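Local coordinates for uncharacterized protein (Bombyx mori, PDB 5AZ0) that is an aldo-keto reductase that probably reduces aldehyde and ketone groups to alcohols with the help of a nicotinamide cofactor, at residues E155-R158 / G159-E162; Q181-R184 / L185-C189; L316-Q319 / P320-N323. All blocks are in the same frame, centred on the assembly; numbering follows the deposited sequence.

Contact 1 (E155-R158 / G159-E162)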
ATOM      1  N   GLU A 155       4.410 -21.283  -3.674  1.00 24.83           N
ATOM      2  CA  GLU A 155       4.001 -22.117  -2.513  0.50 25.68           C
ATOM      3  C   GLU A 155       3.268 -21.183  -1.588  1.00 22.33           C
ATOM      4  O   GLU A 155       2.230 -21.523  -1.121  1.00 21.99           O
ATOM      5  CB  GLU A 155       5.101 -22.844  -1.658  0.50 27.27           C
ATOM      6  CG  GLU A 155       4.451 -23.681  -0.497  0.50 30.53           C
ATOM      7  CD  GLU A 155       5.352 -24.221   0.629  0.50 32.86           C
ATOM      8  OE1 GLU A 155       6.516 -24.515   0.282  0.50 33.17           O
ATOM      9  OE2 GLU A 155       4.866 -24.401   1.814  0.50 26.17           O
ATOM     10  N   THR A 156       3.809 -20.008  -1.328  1.00 19.71           N
ATOM     11  CA  THR A 156       3.118 -19.095  -0.435  1.00 22.65           C
ATOM     12  C   THR A 156       1.665 -18.807  -0.891  1.00 23.56           C
ATOM     13  O   THR A 156       0.745 -18.819  -0.088  1.00 22.76           O
ATOM     14  CB  THR A 156       3.873 -17.804  -0.292  1.00 21.10           C
ATOM     15  OG1 THR A 156       5.251 -18.120  -0.075  1.00 22.34           O
ATOM     16  CG2 THR A 156       3.299 -16.971   0.850  1.00 21.28           C
ATOM     17  N   TRP A 157       1.494 -18.690  -2.196  1.00 22.01           N
ATOM     18  CA  TRP A 157       0.260 -18.317  -2.805  1.00 21.57           C
ATOM     19  C   TRP A 157      -0.763 -19.368  -2.619  1.00 23.13           C
ATOM     20  O   TRP A 157      -1.913 -19.025  -2.386  1.00 19.39           O
ATOM     21  CB  TRP A 157       0.480 -17.960  -4.285  1.00 21.53           C
ATOM     22  CG  TRP A 157      -0.763 -17.308  -4.882  1.00 20.51           C
ATOM     23  CD1 TRP A 157      -1.630 -17.852  -5.740  1.00 20.75           C
ATOM     24  CD2 TRP A 157      -1.241 -16.012  -4.585  1.00 19.32           C
ATOM     25  NE1 TRP A 157      -2.637 -16.944  -6.046  1.00 19.67           N
ATOM     26  CE2 TRP A 157      -2.406 -15.798  -5.364  1.00 18.88           C
ATOM     27  CE3 TRP A 157      -0.799 -14.992  -3.735  1.00 19.28           C
ATOM     28  CZ2 TRP A 157      -3.170 -14.623  -5.277  1.00 16.57           C
ATOM     29  CZ3 TRP A 157      -1.520 -13.789  -3.697  1.00 18.20           C
ATOM     30  CH2 TRP A 157      -2.693 -13.632  -4.439  1.00 18.95           C
ATOM     31  N   ARG A 158      -0.362 -20.636  -2.564  1.00 24.21           N
ATOM     32  CA  ARG A 158      -1.334 -21.674  -2.222  1.00 25.28           C
ATOM     33  C   ARG A 158      -1.984 -21.430  -0.844  1.00 22.89           C
ATOM     34  O   ARG A 158      -3.139 -21.710  -0.654  1.00 23.08           O
ATOM     35  CB  ARG A 158      -0.761 -23.113  -2.205  1.00 32.30           C
ATOM     36  CG  ARG A 158      -0.293 -23.657  -3.568  1.00 44.55           C
ATOM     37  CD  ARG A 158       0.162 -25.172  -3.622  1.00 52.60           C
ATOM     38  NE  ARG A 158       1.631 -25.348  -3.773  1.00 63.84           N
ATOM     39  CZ  ARG A 158       2.381 -25.009  -4.864  1.00 69.77           C
ATOM     40  NH1 ARG A 158       1.856 -24.476  -5.977  1.00 64.07           N
ATOM     41  NH2 ARG A 158       3.712 -25.193  -4.843  1.00 67.96           N
ATOM     42  N   GLY A 159      -1.202 -20.982   0.110  1.00 20.99           N
ATOM     43  CA  GLY A 159      -1.706 -20.614   1.423  1.00 21.60           C
ATOM     44  C   GLY A 159      -2.643 -19.423   1.300  1.00 21.28           C
ATOM     45  O   GLY A 159      -3.653 -19.404   1.987  1.00 21.31           O
ATOM     46  N   PHE A 160      -2.335 -18.429   0.449  1.00 19.25           N
ATOM     47  CA  PHE A 160      -3.302 -17.284   0.250  1.00 19.40           C
ATOM     48  C   PHE A 160      -4.610 -17.816  -0.333  1.00 21.29           C
ATOM     49  O   PHE A 160      -5.677 -17.470   0.142  1.00 20.10           O
ATOM     50  CB  PHE A 160      -2.724 -16.171  -0.634  1.00 20.49           C
ATOM     51  CG  PHE A 160      -1.853 -15.230   0.109  1.00 21.31           C
ATOM     52  CD1 PHE A 160      -0.624 -15.626   0.577  1.00 22.30           C
ATOM     53  CD2 PHE A 160      -2.291 -13.970   0.396  1.00 21.83           C
ATOM     54  CE1 PHE A 160       0.166 -14.777   1.318  1.00 19.28           C
ATOM     55  CE2 PHE A 160      -1.523 -13.120   1.112  1.00 21.08           C
ATOM     56  CZ  PHE A 160      -0.311 -13.539   1.616  1.00 21.66           C
ATOM     57  N   GLU A 161      -4.537 -18.754  -1.282  1.00 20.04           N
ATOM     58  CA  GLU A 161      -5.748 -19.359  -1.839  1.00 21.33           C
ATOM     59  C   GLU A 161      -6.530 -20.145  -0.797  1.00 21.27           C
ATOM     60  O   GLU A 161      -7.783 -20.143  -0.837  1.00 16.96           O
ATOM     61  CB  GLU A 161      -5.430 -20.253  -3.100  1.00 20.40           C
ATOM     62  CG  GLU A 161      -4.850 -19.398  -4.239  1.00 22.89           C
ATOM     63  CD  GLU A 161      -4.303 -20.197  -5.449  1.00 23.48           C
ATOM     64  OE1 GLU A 161      -3.970 -21.350  -5.236  1.00 23.91           O
ATOM     65  OE2 GLU A 161      -4.128 -19.653  -6.558  1.00 22.07           O
ATOM     66  N   GLU A 162      -5.810 -20.823   0.127  1.00 20.67           N
ATOM     67  CA  GLU A 162      -6.473 -21.556   1.192  0.50 20.16           C
ATOM     68  C   GLU A 162      -7.230 -20.582   2.172  1.00 18.49           C
ATOM     69  O   GLU A 162      -8.380 -20.862   2.577  1.00 18.96           O
ATOM     70  CB  GLU A 162      -5.464 -22.547   1.894  0.50 21.43           C
ATOM     71  CG  GLU A 162      -5.035 -23.761   1.008  0.50 24.16           C
ATOM     72  CD  GLU A 162      -3.723 -24.543   1.430  0.50 26.87           C
ATOM     73  OE1 GLU A 162      -2.943 -24.135   2.323  0.50 23.34           O
ATOM     74  OE2 GLU A 162      -3.478 -25.623   0.834  0.50 30.79           O
TER
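Phe160 lays its CB over one face of the Trp157 indole, 3.8 Å from Trp157 CE3, one turn further along the same helix. The contact is a CH-pi one, made by the CB methylene rather than by ring stacking. The two aromatic planes are inclined by only 9°, but they are slid so far apart that the rings hardly overlap. Trp157 carries its CG anti to the backbone N (chi1 -169°), which swings the indole alongside the following turn, where Phe160 meets its face and Glu161 its edge. At that edge, close to the indole plane, lies Glu161 OE2, 3.2 Å from Trp157 CD1, with the carboxylate turned 65° against the ring. Both polar groups have backbone partners beyond the helix: Trp157 NE1 donates to Val191 O, and Glu161 OE2 accepts from Asn190 N and Val191 N. Thr156 CG2 runs beside the Phe160 ring, 3.9 Å from Phe160 CE1, while Thr156 OG1 is bonded to His110 O. An alanine in place of Trp157 would probably open a gap beneath Phe160 CB and leave Val191 O without its indole donor. Behind these side chains the turns are held together by regular backbone hydrogen bonds, such as Glu161 N to Trp157 O at 2.9 Å. The buried side rests on Ile172 of strand 172-175 and Met136 of strand 133-136, the packing of a helix in a beta-alpha-beta unit of the TIM barrel that defines the aldo-keto reductase fold.

Contact 2 (Q181-R184 / L185-C189)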
ATOM      1  N   GLN A 181       7.761 -11.536 -11.833  1.00 21.49           N
ATOM      2  CA  GLN A 181       7.012 -12.263 -10.725  1.00 20.96           C
ATOM      3  C   GLN A 181       5.476 -12.256 -10.963  1.00 21.46           C
ATOM      4  O   GLN A 181       4.793 -13.283 -10.841  1.00 21.27           O
ATOM      5  CB  GLN A 181       7.371 -11.621  -9.402  1.00 21.89           C
ATOM      6  CG  GLN A 181       8.845 -11.890  -9.039  1.00 22.90           C
ATOM      7  CD  GLN A 181       9.341 -11.027  -7.930  1.00 23.97           C
ATOM      8  OE1 GLN A 181       8.896  -9.894  -7.773  1.00 21.59           O
ATOM      9  NE2 GLN A 181      10.265 -11.563  -7.124  1.00 27.19           N
ATOM     10  N   MET A 182       4.966 -11.133 -11.454  1.00 22.29           N
ATOM     11  CA  MET A 182       3.515 -11.061 -11.767  1.00 22.56           C
ATOM     12  C   MET A 182       3.122 -12.005 -12.838  1.00 22.84           C
ATOM     13  O   MET A 182       2.098 -12.764 -12.742  1.00 20.38           O
ATOM     14  CB  MET A 182       3.134  -9.632 -12.135  1.00 21.35           C
ATOM     15  CG  MET A 182       3.167  -8.653 -10.940  1.00 23.33           C
ATOM     16  SD  MET A 182       1.919  -9.110  -9.654  1.00 25.62           S
ATOM     17  CE  MET A 182       0.452  -9.414 -10.603  1.00 22.68           C
ATOM     18  N   LYS A 183       3.953 -12.021 -13.884  1.00 26.29           N
ATOM     19  CA  LYS A 183       3.665 -12.971 -15.004  1.00 28.12           C
ATOM     20  C   LYS A 183       3.687 -14.469 -14.589  1.00 22.97           C
ATOM     21  O   LYS A 183       2.795 -15.285 -14.930  1.00 24.21           O
ATOM     22  CB  LYS A 183       4.630 -12.653 -16.167  1.00 34.02           C
ATOM     23  CG  LYS A 183       4.633 -13.665 -17.275  1.00 49.67           C
ATOM     24  CD  LYS A 183       5.283 -13.168 -18.573  1.00 61.30           C
ATOM     25  CE  LYS A 183       4.953 -14.142 -19.732  1.00 70.47           C
ATOM     26  NZ  LYS A 183       5.545 -13.765 -21.064  1.00 75.37           N
ATOM     27  N   ARG A 184       4.725 -14.845 -13.866  1.00 22.01           N
ATOM     28  CA  ARG A 184       4.850 -16.222 -13.389  1.00 24.79           C
ATOM     29  C   ARG A 184       3.698 -16.545 -12.397  1.00 22.48           C
ATOM     30  O   ARG A 184       3.076 -17.611 -12.422  1.00 26.11           O
ATOM     31  CB  ARG A 184       6.202 -16.411 -12.679  1.00 27.04           C
ATOM     32  CG  ARG A 184       6.485 -17.885 -12.349  1.00 28.15           C
ATOM     33  CD  ARG A 184       7.988 -18.151 -12.235  1.00 26.17           C
ATOM     34  NE  ARG A 184       8.194 -19.478 -11.618  1.00 28.87           N
ATOM     35  CZ  ARG A 184       8.164 -19.776 -10.302  1.00 29.85           C
ATOM     36  NH1 ARG A 184       7.901 -18.878  -9.360  1.00 28.16           N
ATOM     37  NH2 ARG A 184       8.378 -21.029  -9.917  1.00 32.07           N
ATOM     38  N   LEU A 185       3.386 -15.585 -11.538  1.00 21.91           N
ATOM     39  CA  LEU A 185       2.211 -15.825 -10.604  1.00 22.69           C
ATOM     40  C   LEU A 185       0.918 -16.031 -11.392  1.00 18.97           C
ATOM     41  O   LEU A 185       0.166 -16.998 -11.198  1.00 19.42           O
ATOM     42  CB  LEU A 185       2.135 -14.664  -9.581  1.00 21.89           C
ATOM     43  CG  LEU A 185       0.915 -14.771  -8.664  1.00 22.90           C
ATOM     44  CD1 LEU A 185       0.923 -16.094  -7.936  1.00 23.26           C
ATOM     45  CD2 LEU A 185       0.926 -13.609  -7.694  1.00 23.41           C
ATOM     46  N   LEU A 186       0.657 -15.133 -12.330  1.00 21.27           N
ATOM     47  CA  LEU A 186      -0.578 -15.206 -13.121  1.00 24.78           C
ATOM     48  C   LEU A 186      -0.668 -16.453 -14.015  1.00 27.57           C
ATOM     49  O   LEU A 186      -1.765 -16.983 -14.259  1.00 26.09           O
ATOM     50  CB  LEU A 186      -0.751 -13.936 -13.957  1.00 26.42           C
ATOM     51  CG  LEU A 186      -1.153 -12.665 -13.191  1.00 26.93           C
ATOM     52  CD1 LEU A 186      -0.993 -11.472 -14.093  1.00 30.08           C
ATOM     53  CD2 LEU A 186      -2.603 -12.767 -12.797  1.00 26.18           C
ATOM     54  N   THR A 187       0.495 -16.958 -14.424  1.00 26.70           N
ATOM     55  CA  THR A 187       0.535 -18.168 -15.266  1.00 29.88           C
ATOM     56  C   THR A 187       0.280 -19.400 -14.457  1.00 29.28           C
ATOM     57  O   THR A 187      -0.294 -20.349 -14.971  1.00 32.37           O
ATOM     58  CB  THR A 187       1.924 -18.342 -15.932  1.00 33.02           C
ATOM     59  OG1 THR A 187       2.163 -17.200 -16.706  1.00 34.93           O
ATOM     60  CG2 THR A 187       1.999 -19.589 -16.839  1.00 34.24           C
ATOM     61  N   ASN A 188       0.687 -19.400 -13.194  1.00 26.69           N
ATOM     62  CA  ASN A 188       0.558 -20.595 -12.330  1.00 26.78           C
ATOM     63  C   ASN A 188      -0.585 -20.667 -11.259  1.00 30.42           C
ATOM     64  O   ASN A 188      -0.905 -21.739 -10.753  1.00 30.99           O
ATOM     65  CB  ASN A 188       1.933 -20.802 -11.694  1.00 25.78           C
ATOM     66  CG  ASN A 188       2.990 -21.273 -12.764  1.00 28.39           C
ATOM     67  OD1 ASN A 188       2.942 -22.404 -13.181  1.00 28.30           O
ATOM     68  ND2 ASN A 188       3.828 -20.371 -13.257  1.00 25.41           N
ATOM     69  N   CYS A 189      -1.178 -19.542 -10.892  1.00 26.18           N
ATOM     70  CA  CYS A 189      -2.148 -19.527  -9.772  1.00 23.98           C
ATOM     71  C   CYS A 189      -3.440 -20.172 -10.108  1.00 25.67           C
ATOM     72  O   CYS A 189      -3.691 -20.369 -11.245  1.00 24.41           O
ATOM     73  CB  CYS A 189      -2.407 -18.083  -9.379  1.00 25.45           C
ATOM     74  SG  CYS A 189      -3.149 -17.096 -10.707  1.00 26.54           S
TER
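Asn188 folds back on the carbonyl of Arg184, one turn earlier, and every step of its side chain stays near that group. CB lies 3.5 Å from Arg184 O; CG, set beside its own backbone N (chi1 -70°), keeps the amide over the preceding turn. At the tip, Asn188 ND2 donates to Arg184 O at 3.0 Å, with the oxygen close to the amide plane and the N-H pointing at it fairly straight, at 156°. The same nitrogen meets the aliphatic part of Arg184, 3.8 Å from Arg184 CG. Because Asn188 N also bonds to Arg184 O, at 3.1 Å, this oxygen is gripped by two donors arriving from opposite faces of the carbonyl plane.

Thr187 treats Lys183 in a similar way. Its hydroxyl OG1 donates to Lys183 O at 2.7 Å from above the carbonyl plane, and Thr187 N reaches that oxygen from the other face. The apolar part is looser: Met182 CE approaches Leu186 CD1 at 4.3 Å beside Tyr212 of helix 207-215, and Leu185 lies inward against Val174 of strand 172-175. The extended Arg184 chain carries its guanidinium away to a salt bridge with Asp152, and an acetate ion, probably from the crystallisation liquor, is bound near this arginine. Side-chain donors thus supplement the backbone bonds where helix 179-188 ends, so that two carbonyls of the last turn are each held twice and the Thr187 hydroxyl and Asn188 amide are fixed in rotation.

Contact 3 (L316-Q319 / P320-N323)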
ATOM      1  N   LEU A 316      18.227  -2.145   0.690  1.00 41.03           N
ATOM      2  CA  LEU A 316      19.445  -2.795   0.142  1.00 39.94           C
ATOM      3  C   LEU A 316      19.808  -4.043   0.859  1.00 34.60           C
ATOM      4  O   LEU A 316      20.257  -4.989   0.218  1.00 38.17           O
ATOM      5  CB  LEU A 316      20.637  -1.816   0.117  1.00 43.34           C
ATOM      6  CG  LEU A 316      20.353  -0.705  -0.928  1.00 50.30           C
ATOM      7  CD1 LEU A 316      21.158   0.550  -0.630  1.00 55.12           C
ATOM      8  CD2 LEU A 316      20.503  -1.189  -2.393  1.00 49.68           C
ATOM      9  N   PHE A 317      19.530  -4.107   2.169  1.00 34.78           N
ATOM     10  CA  PHE A 317      19.699  -5.378   2.949  1.00 32.73           C
ATOM     11  C   PHE A 317      18.967  -6.588   2.410  1.00 31.46           C
ATOM     12  O   PHE A 317      19.351  -7.671   2.743  1.00 33.09           O
ATOM     13  CB  PHE A 317      19.358  -5.206   4.422  1.00 36.81           C
ATOM     14  CG  PHE A 317      18.127  -4.385   4.672  1.00 36.59           C
ATOM     15  CD1 PHE A 317      16.866  -4.975   4.651  1.00 35.80           C
ATOM     16  CD2 PHE A 317      18.233  -3.049   4.963  1.00 32.36           C
ATOM     17  CE1 PHE A 317      15.728  -4.208   4.874  1.00 34.83           C
ATOM     18  CE2 PHE A 317      17.108  -2.284   5.184  1.00 38.15           C
ATOM     19  CZ  PHE A 317      15.840  -2.864   5.124  1.00 36.77           C
ATOM     20  N   TRP A 318      17.950  -6.427   1.523  1.00 28.77           N
ATOM     21  CA  TRP A 318      17.317  -7.615   0.942  1.00 26.86           C
ATOM     22  C   TRP A 318      17.813  -8.046  -0.411  1.00 26.82           C
ATOM     23  O   TRP A 318      17.415  -9.126  -0.878  1.00 26.14           O
ATOM     24  CB  TRP A 318      15.768  -7.426   0.911  1.00 29.28           C
ATOM     25  CG  TRP A 318      15.125  -7.481   2.299  1.00 31.44           C
ATOM     26  CD1 TRP A 318      15.526  -8.251   3.378  1.00 34.09           C
ATOM     27  CD2 TRP A 318      13.962  -6.773   2.738  1.00 32.50           C
ATOM     28  NE1 TRP A 318      14.676  -8.055   4.441  1.00 32.41           N
ATOM     29  CE2 TRP A 318      13.715  -7.158   4.089  1.00 30.86           C
ATOM     30  CE3 TRP A 318      13.080  -5.892   2.121  1.00 32.37           C
ATOM     31  CZ2 TRP A 318      12.649  -6.673   4.821  1.00 28.34           C
ATOM     32  CZ3 TRP A 318      11.987  -5.398   2.867  1.00 35.23           C
ATOM     33  CH2 TRP A 318      11.794  -5.808   4.221  1.00 30.92           C
ATOM     34  N   GLN A 319      18.695  -7.259  -1.046  1.00 31.42           N
ATOM     35  CA  GLN A 319      19.266  -7.657  -2.393  1.00 31.34           C
ATOM     36  C   GLN A 319      19.777  -9.059  -2.535  1.00 30.57           C
ATOM     37  O   GLN A 319      19.481  -9.688  -3.546  1.00 32.98           O
ATOM     38  CB  GLN A 319      20.369  -6.740  -2.903  1.00 34.66           C
ATOM     39  CG  GLN A 319      19.961  -5.280  -3.062  1.00 43.05           C
ATOM     40  CD  GLN A 319      20.910  -4.456  -3.957  1.00 49.06           C
ATOM     41  OE1 GLN A 319      20.488  -3.474  -4.581  1.00 45.71           O
ATOM     42  NE2 GLN A 319      22.195  -4.834  -3.983  1.00 48.20           N
ATOM     43  N   PRO A 320      20.507  -9.585  -1.533  1.00 31.86           N
ATOM     44  CA  PRO A 320      21.035 -10.974  -1.684  1.00 34.59           C
ATOM     45  C   PRO A 320      20.005 -12.095  -1.582  1.00 36.96           C
ATOM     46  O   PRO A 320      20.372 -13.267  -1.770  1.00 34.84           O
ATOM     47  CB  PRO A 320      22.026 -11.135  -0.519  1.00 37.15           C
ATOM     48  CG  PRO A 320      22.076  -9.833   0.167  1.00 37.47           C
ATOM     49  CD  PRO A 320      20.957  -8.933  -0.299  1.00 35.20           C
ATOM     50  N   TYR A 321      18.722 -11.788  -1.298  1.00 36.77           N
ATOM     51  CA  TYR A 321      17.721 -12.886  -1.093  1.00 29.72           C
ATOM     52  C   TYR A 321      17.097 -13.284  -2.374  1.00 25.21           C
ATOM     53  O   TYR A 321      16.859 -12.462  -3.231  1.00 28.30           O
ATOM     54  CB  TYR A 321      16.676 -12.450  -0.018  1.00 32.28           C
ATOM     55  CG  TYR A 321      17.346 -12.376   1.324  1.00 31.03           C
ATOM     56  CD1 TYR A 321      17.992 -11.265   1.712  1.00 31.76           C
ATOM     57  CD2 TYR A 321      17.343 -13.494   2.179  1.00 38.18           C
ATOM     58  CE1 TYR A 321      18.692 -11.238   2.909  1.00 37.12           C
ATOM     59  CE2 TYR A 321      18.011 -13.497   3.384  1.00 34.85           C
ATOM     60  CZ  TYR A 321      18.691 -12.381   3.736  1.00 34.83           C
ATOM     61  OH  TYR A 321      19.348 -12.358   4.936  1.00 32.80           O
ATOM     62  N   GLU A 322      16.779 -14.547  -2.528  1.00 26.36           N
ATOM     63  CA  GLU A 322      16.031 -14.935  -3.680  1.00 30.56           C
ATOM     64  C   GLU A 322      14.668 -14.161  -3.745  1.00 34.73           C
ATOM     65  O   GLU A 322      14.062 -13.804  -2.710  1.00 30.93           O
ATOM     66  CB  GLU A 322      15.866 -16.442  -3.698  1.00 34.06           C
ATOM     67  CG  GLU A 322      17.217 -17.147  -3.983  1.00 39.02           C
ATOM     68  CD  GLU A 322      17.172 -18.649  -4.238  1.00 41.29           C
ATOM     69  OE1 GLU A 322      16.078 -19.290  -4.258  1.00 40.03           O
ATOM     70  OE2 GLU A 322      18.284 -19.192  -4.397  1.00 47.89           O
ATOM     71  N   ASN A 323      14.256 -13.809  -4.957  1.00 28.91           N
ATOM     72  CA  ASN A 323      13.010 -13.061  -5.209  1.00 27.72           C
ATOM     73  C   ASN A 323      13.003 -11.617  -4.767  1.00 26.09           C
ATOM     74  O   ASN A 323      11.991 -10.904  -4.925  1.00 25.65           O
ATOM     75  CB  ASN A 323      11.794 -13.838  -4.672  1.00 27.28           C
ATOM     76  CG  ASN A 323      11.523 -15.089  -5.447  1.00 26.63           C
ATOM     77  OD1 ASN A 323      11.419 -16.206  -4.914  1.00 28.72           O
ATOM     78  ND2 ASN A 323      11.288 -14.913  -6.693  1.00 31.43           N
TER
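Tyr321 meets the five-membered-ring edge of the Trp318 indole, its CD1 4.2 Å from Trp318 CD1. The planes stand at 86° to one another in an offset edge-to-face pair, with the edge of the indole directed at the phenol face. The tight part of the contact lies where this ring meets the backbone behind it: Tyr321 CD1 is 3.4 Å from Trp318 O and Tyr321 CE1 is 3.6 Å from Phe317 O, so two carbonyl oxygens border the ring edge. With CG beside its own backbone N (chi1 -69°), the phenol is turned back over the preceding residues, and its hydroxyl bonds to Gly146 O. The indole is pressed from its own segment too, by Phe317 CE1, 3.6 Å above the centre of the ring.

The chain reverses here in a type I beta turn from Trp318 to Tyr321 that begins on the last residue of the 3-10 segment 316-318. The turn is closed by Tyr321 N donating to Trp318 O at 3.0 Å, a straight N-H of 164° that approaches from above the carbonyl plane. It belongs to the long loop after helix 297-304, the C-terminal loop that in aldo-keto reductases commonly shapes the substrate pocket; Trp318 meets Trp138 edge-to-face, consistent with such a place.

Pro320 forms the solvent side. Its imide nitrogen has no hydrogen to give, and its ring touches the first segment mainly through CD, which lies 3.7 Å from Phe317 O. Gln319 contributes little more than its CB here, as its extended side chain turns inward to bond Val329 O through NE2, leaving the proline ring at the exposed corner of the turn.

How the contacts relate
Contacts 1 and 2 occupy successive helices of the barrel, 153-165 and 179-188, and share strand 172-175 as a floor; contact 3 sits in the loop after the last helix. All three mix buried and exposed residues. Aromatic rings carry the packing in contacts 1 and 3, whereas Met182 and Leu185 carry it in contact 2, whose outer face relies on side-chain bonds to helix carbonyls. Contacts 1 and 2 pack directly, Trp157 CG lying 3.7 Å from Leu185 CD1. Contact 2 meets contact 3 through a probable hydrogen bond from Gln181 NE2 to Asn323 O, whereas contacts 1 and 3 stay about 8 Å apart at their nearest atoms.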